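Local coordinates for ribose transcriptional regulator (Enterococcus faecium DO, PDB 4RK1), which binds ribose in its sugar-binding domain and probably regulates transcription as a DNA-binding repressor of the LacI family, at residues H125-L130 and Q160-P165; A129-E134 and T186-L191. All blocks are in the same frame, centred on the assembly; numbering follows the deposited sequence.

Contact 1: residues H125-L130 and Q160-P165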
loop_
_atom_site.group_PDB
_atom_site.type_symbol
_atom_site.label_atom_id
_atom_site.label_comp_id
_atom_site.label_asym_id
_atom_site.label_seq_id
_atom_site.Cartn_x
_atom_site.Cartn_y
_atom_site.Cartn_z
ATOM N N HIS B 125 -31.846 7.497 2.148
ATOM C CA HIS B 125 -31.617 6.364 1.243
ATOM C C HIS B 125 -32.320 5.153 1.822
ATOM O O HIS B 125 -32.148 4.828 2.990
ATOM C CB HIS B 125 -30.114 6.113 1.027
ATOM C CG HIS B 125 -29.411 7.289 0.428
ATOM N ND1 HIS B 125 -29.514 7.608 -0.907
ATOM C CD2 HIS B 125 -28.677 8.275 0.995
ATOM C CE1 HIS B 125 -28.841 8.718 -1.146
ATOM N NE2 HIS B 125 -28.326 9.146 -0.009
ATOM N N GLN B 126 -33.149 4.514 1.007
ATOM C CA GLN B 126 -33.911 3.354 1.449
ATOM C C GLN B 126 -33.592 2.106 0.641
ATOM O O GLN B 126 -33.783 0.993 1.128
ATOM C CB GLN B 126 -35.407 3.653 1.378
ATOM C CG GLN B 126 -35.796 4.968 2.036
ATOM C CD GLN B 126 -37.278 5.057 2.328
ATOM O OE1 GLN B 126 -37.992 5.860 1.728
ATOM N NE2 GLN B 126 -37.752 4.221 3.248
ATOM N N THR B 127 -33.134 2.286 -0.594
ATOM C CA THR B 127 -32.615 1.182 -1.382
ATOM C C THR B 127 -31.110 1.358 -1.415
ATOM O O THR B 127 -30.595 2.324 -1.975
ATOM C CB THR B 127 -33.203 1.163 -2.807
ATOM O OG1 THR B 127 -34.634 1.223 -2.727
ATOM C CG2 THR B 127 -32.804 -0.113 -3.533
ATOM N N ILE B 128 -30.420 0.436 -0.768
ATOM C CA ILE B 128 -29.001 0.564 -0.533
ATOM C C ILE B 128 -28.292 -0.687 -1.012
ATOM O O ILE B 128 -28.748 -1.801 -0.773
ATOM C CB ILE B 128 -28.726 0.777 0.969
ATOM C CG1 ILE B 128 -29.279 2.143 1.404
ATOM C CG2 ILE B 128 -27.233 0.654 1.267
ATOM C CD1 ILE B 128 -29.289 2.354 2.906
ATOM N N ALA B 129 -27.156 -0.479 -1.666
ATOM C CA ALA B 129 -26.305 -1.556 -2.131
ATOM C C ALA B 129 -25.183 -1.800 -1.134
ATOM O O ALA B 129 -24.610 -0.865 -0.565
ATOM C CB ALA B 129 -25.727 -1.221 -3.500
ATOM N N LEU B 130 -24.899 -3.074 -0.925
ATOM C CA LEU B 130 -23.813 -3.529 -0.084
ATOM C C LEU B 130 -22.749 -4.101 -1.008
ATOM O O LEU B 130 -23.006 -5.049 -1.741
ATOM C CB LEU B 130 -24.339 -4.607 0.859
ATOM C CG LEU B 130 -23.700 -4.761 2.227
ATOM C CD1 LEU B 130 -23.952 -3.524 3.077
ATOM C CD2 LEU B 130 -24.269 -6.007 2.885
ATOM N N GLN B 160 -34.452 -5.440 0.653
ATOM C CA GLN B 160 -34.313 -4.187 -0.105
ATOM C C GLN B 160 -32.832 -3.750 -0.088
ATOM O O GLN B 160 -32.476 -2.645 -0.530
ATOM C CB GLN B 160 -35.208 -3.119 0.529
ATOM C CG GLN B 160 -35.533 -1.916 -0.342
ATOM C CD GLN B 160 -36.693 -1.104 0.216
ATOM O OE1 GLN B 160 -37.754 -1.646 0.516
ATOM N NE2 GLN B 160 -36.494 0.196 0.362
ATOM N N LEU B 161 -31.985 -4.613 0.478
ATOM C CA LEU B 161 -30.540 -4.506 0.338
ATOM C C LEU B 161 -30.171 -5.108 -0.992
ATOM O O LEU B 161 -30.506 -6.256 -1.247
ATOM C CB LEU B 161 -29.809 -5.325 1.400
ATOM C CG LEU B 161 -29.289 -4.644 2.652
ATOM C CD1 LEU B 161 -28.624 -5.699 3.526
ATOM C CD2 LEU B 161 -28.318 -3.528 2.295
ATOM N N ILE B 162 -29.466 -4.347 -1.823
ATOM C CA ILE B 162 -28.906 -4.885 -3.053
ATOM C C ILE B 162 -27.528 -5.443 -2.713
ATOM O O ILE B 162 -26.606 -4.691 -2.396
ATOM C CB ILE B 162 -28.809 -3.808 -4.162
ATOM C CG1 ILE B 162 -30.135 -3.049 -4.317
ATOM C CG2 ILE B 162 -28.381 -4.440 -5.483
ATOM C CD1 ILE B 162 -31.350 -3.939 -4.479
ATOM N N LEU B 163 -27.395 -6.762 -2.770
ATOM C CA LEU B 163 -26.146 -7.437 -2.431
ATOM C C LEU B 163 -25.224 -7.498 -3.636
ATOM O O LEU B 163 -25.571 -8.095 -4.650
ATOM C CB LEU B 163 -26.429 -8.857 -1.926
ATOM C CG LEU B 163 -27.328 -8.944 -0.690
ATOM C CD1 LEU B 163 -27.560 -10.395 -0.286
ATOM C CD2 LEU B 163 -26.747 -8.149 0.470
ATOM N N LEU B 164 -24.045 -6.892 -3.522
ATOM C CA LEU B 164 -23.070 -6.906 -4.612
ATOM C C LEU B 164 -21.745 -7.508 -4.152
ATOM O O LEU B 164 -20.762 -6.779 -3.943
ATOM C CB LEU B 164 -22.871 -5.496 -5.167
ATOM C CG LEU B 164 -24.124 -4.783 -5.663
ATOM C CD1 LEU B 164 -23.785 -3.364 -6.071
ATOM C CD2 LEU B 164 -24.756 -5.520 -6.832
ATOM N N PRO B 165 -21.712 -8.841 -3.976
ATOM C CA PRO B 165 -20.465 -9.504 -3.608
ATOM C C PRO B 165 -19.431 -9.407 -4.726
ATOM O O PRO B 165 -19.784 -9.450 -5.898
ATOM C CB PRO B 165 -20.882 -10.957 -3.366
ATOM C CG PRO B 165 -22.129 -11.131 -4.151
ATOM C CD PRO B 165 -22.820 -9.801 -4.147
#

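Contact 2: residues A129-E134 and T186-L191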
loop_
_atom_site.group_PDB
_atom_site.type_symbol
_atom_site.label_atom_id
_atom_site.label_comp_id
_atom_site.label_asym_id
_atom_site.label_seq_id
_atom_site.Cartn_x
_atom_site.Cartn_y
_atom_site.Cartn_z
ATOM N N ALA B 129 -27.156 -0.479 -1.666
ATOM C CA ALA B 129 -26.305 -1.556 -2.131
ATOM C C ALA B 129 -25.183 -1.800 -1.134
ATOM O O ALA B 129 -24.610 -0.865 -0.565
ATOM C CB ALA B 129 -25.727 -1.221 -3.500
ATOM N N LEU B 130 -24.899 -3.074 -0.925
ATOM C CA LEU B 130 -23.813 -3.529 -0.084
ATOM C C LEU B 130 -22.749 -4.101 -1.008
ATOM O O LEU B 130 -23.006 -5.049 -1.741
ATOM C CB LEU B 130 -24.339 -4.607 0.859
ATOM C CG LEU B 130 -23.700 -4.761 2.227
ATOM C CD1 LEU B 130 -23.952 -3.524 3.077
ATOM C CD2 LEU B 130 -24.269 -6.007 2.885
ATOM N N VAL B 131 -21.571 -3.488 -1.010
ATOM C CA VAL B 131 -20.444 -3.958 -1.810
ATOM C C VAL B 131 -19.442 -4.589 -0.859
ATOM O O VAL B 131 -18.849 -3.909 -0.015
ATOM C CB VAL B 131 -19.807 -2.805 -2.623
ATOM C CG1 VAL B 131 -18.565 -3.277 -3.370
ATOM C CG2 VAL B 131 -20.816 -2.233 -3.610
ATOM N N TYR B 132 -19.258 -5.897 -0.974
ATOM C CA TYR B 132 -18.516 -6.637 0.043
ATOM C C TYR B 132 -17.821 -7.856 -0.547
ATOM O O TYR B 132 -18.192 -8.313 -1.617
ATOM C CB TYR B 132 -19.474 -7.065 1.151
ATOM C CG TYR B 132 -20.525 -8.039 0.688
ATOM C CD1 TYR B 132 -21.655 -7.597 0.016
ATOM C CD2 TYR B 132 -20.383 -9.403 0.908
ATOM C CE1 TYR B 132 -22.619 -8.482 -0.422
ATOM C CE2 TYR B 132 -21.346 -10.302 0.472
ATOM C CZ TYR B 132 -22.463 -9.835 -0.192
ATOM O OH TYR B 132 -23.433 -10.712 -0.632
ATOM N N PRO B 133 -16.812 -8.390 0.157
ATOM C CA PRO B 133 -16.104 -9.556 -0.350
ATOM C C PRO B 133 -16.928 -10.827 -0.250
ATOM O O PRO B 133 -17.462 -11.128 0.807
ATOM C CB PRO B 133 -14.888 -9.654 0.567
ATOM C CG PRO B 133 -15.312 -8.998 1.835
ATOM C CD PRO B 133 -16.203 -7.878 1.402
ATOM N N GLU B 134 -17.023 -11.580 -1.339
ATOM C CA GLU B 134 -17.683 -12.879 -1.274
ATOM C C GLU B 134 -17.005 -13.734 -0.196
ATOM O O GLU B 134 -15.775 -13.732 -0.079
ATOM C CB GLU B 134 -17.638 -13.588 -2.626
ATOM C CG GLU B 134 -18.658 -14.716 -2.732
ATOM C CD GLU B 134 -18.464 -15.583 -3.959
ATOM O OE1 GLU B 134 -17.762 -15.150 -4.896
ATOM O OE2 GLU B 134 -19.020 -16.702 -3.981
ATOM N N THR B 186 -29.664 3.892 -4.413
ATOM C CA THR B 186 -29.229 5.289 -4.408
ATOM C C THR B 186 -28.052 5.545 -3.454
ATOM O O THR B 186 -27.347 6.552 -3.585
ATOM C CB THR B 186 -30.382 6.233 -4.012
ATOM O OG1 THR B 186 -30.827 5.926 -2.687
ATOM C CG2 THR B 186 -31.555 6.112 -4.988
ATOM N N GLY B 187 -27.865 4.650 -2.485
ATOM C CA GLY B 187 -26.749 4.730 -1.533
ATOM C C GLY B 187 -25.968 3.431 -1.527
ATOM O O GLY B 187 -26.507 2.372 -1.873
ATOM N N VAL B 188 -24.692 3.511 -1.153
ATOM C CA VAL B 188 -23.798 2.355 -1.182
ATOM C C VAL B 188 -22.941 2.301 0.077
ATOM O O VAL B 188 -22.308 3.297 0.440
ATOM C CB VAL B 188 -22.836 2.388 -2.392
ATOM C CG1 VAL B 188 -22.005 1.103 -2.452
ATOM C CG2 VAL B 188 -23.600 2.597 -3.691
ATOM N N PHE B 189 -22.919 1.143 0.725
ATOM C CA PHE B 189 -21.947 0.850 1.784
ATOM C C PHE B 189 -20.914 -0.115 1.215
ATOM O O PHE B 189 -21.224 -1.272 0.928
ATOM C CB PHE B 189 -22.639 0.259 3.019
ATOM C CG PHE B 189 -21.702 -0.087 4.177
ATOM C CD1 PHE B 189 -20.523 0.616 4.409
ATOM C CD2 PHE B 189 -22.034 -1.109 5.059
ATOM C CE1 PHE B 189 -19.692 0.288 5.468
ATOM C CE2 PHE B 189 -21.210 -1.433 6.126
ATOM C CZ PHE B 189 -20.035 -0.732 6.332
ATOM N N ALA B 190 -19.698 0.387 1.024
ATOM C CA ALA B 190 -18.559 -0.421 0.588
ATOM C C ALA B 190 -17.817 -0.902 1.816
ATOM O O ALA B 190 -17.474 -0.104 2.679
ATOM C CB ALA B 190 -17.633 0.401 -0.299
ATOM N N LEU B 191 -17.553 -2.202 1.899
ATOM C CA LEU B 191 -17.042 -2.768 3.150
ATOM C C LEU B 191 -15.555 -2.473 3.435
ATOM O O LEU B 191 -15.052 -2.795 4.510
ATOM C CB LEU B 191 -17.363 -4.252 3.254
ATOM C CG LEU B 191 -18.712 -4.591 3.912
ATOM C CD1 LEU B 191 -18.683 -4.259 5.400
ATOM C CD2 LEU B 191 -19.877 -3.882 3.261
#

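Contact 1: residues H125-L130 and Q160-P165
Gln160 lays its extended side chain across that of Thr127, at about a right angle, and brings its amide to the backbone of Gln126. Its CG stands anti to the backbone N (chi1 -162°), which carries NE2 to 2.9 Å from Gln126 O. The approach is from above the carbonyl plane, and the N-H...O angle of 135° makes this bond more bent than the strand bonds. Beyond it the chains run as parallel strands: Ile162 N donates to Ile128 O, Leu130 N to Ile162 O, and Leu164 N to Leu130 O, each at 2.8 Å. On one face Ala129 CB lies 3.9 Å from Leu164 CD1, with Thr127 CG2 meeting Ile162 CG1 at 4.0 Å nearby. On the other, Leu130 and Leu163 point the same way side by side, and their CD2 atoms come within 4.1 Å. Helix 138-153, the crossover of this beta-alpha-beta unit, covers Ile128 and Leu161 on that face through Phe147. Ile128 N and Gln160 O are 3.7 Å apart, too far for a bond, and neither has a partner in the model; the ladder is thus incomplete at its start, and the Gln160 amide pairs with the chain just before it.

Contact 2: residues A129-E134 and T186-L191
Leu191 packs along the end of strand 129-133: its CG lies 3.8 Å from Tyr132 CB, and its CB reaches Pro133 CD. Its CD2 also sits 3.9 Å above one face of the Phe189 ring, offset toward the rim, and thus fits between that ring and Tyr132. Phe189 points the same way as Leu130, whose CD1 comes within 3.7 Å of Phe189 CD2; with CG anti to its backbone N (chi1 180°), the ring extends from the strand beside this aliphatic neighbour. On the reverse face Val131 CG2 meets Val188 CG1 at 3.7 Å, the two side chains crossing at a slant. Four backbone bonds set this register of parallel strands. Ala129 N donates to Gly187 O at 2.9 Å and Val131 N to Phe189 O at 3.0 Å, while Phe189 N and Leu191 N return bonds to Ala129 O and Val131 O. The last of these holds Leu191 at the point where its strand has ended. Further out, the Phe189 ring meets that of Phe147 on helix 138-153, their planes about 20° apart, whereas Leu199 of helix 193-205 packs on both valines. Leu191 O receives a weak hydrogen bond from Arg143, a residue of the ribose pocket, and Pro133 touches Phe168, another pocket residue. The interface therefore combines satisfied backbone polarity with apolar layers on both faces, and the Leu191 side chain, about 7 Å from the ribose, lies behind the residues that line the pocket.

Contacts 1 and 2 lie about 7 Å apart, centre to centre, on the two edges of strand 128-133, with Ala129 and Leu130 common to both. Strand 161-166, outermost within the chain, pairs with one edge and strand 187-190 with the other, giving three consecutive parallel strands. Along the chain, strand 128-133 comes first, then helix 138-153, strand 161-166 and, after two short helices, strand 187-190; the first strand thus ends up between the later two. His125 ND1 and Thr186 OG1 probably hydrogen-bond at 2.8 Å, joining the segments just ahead of two strands. All three strands belong to the sugar-binding fold, with the side chains of Leu191 about 7 Å and Leu130 about 13 Å from the ribose.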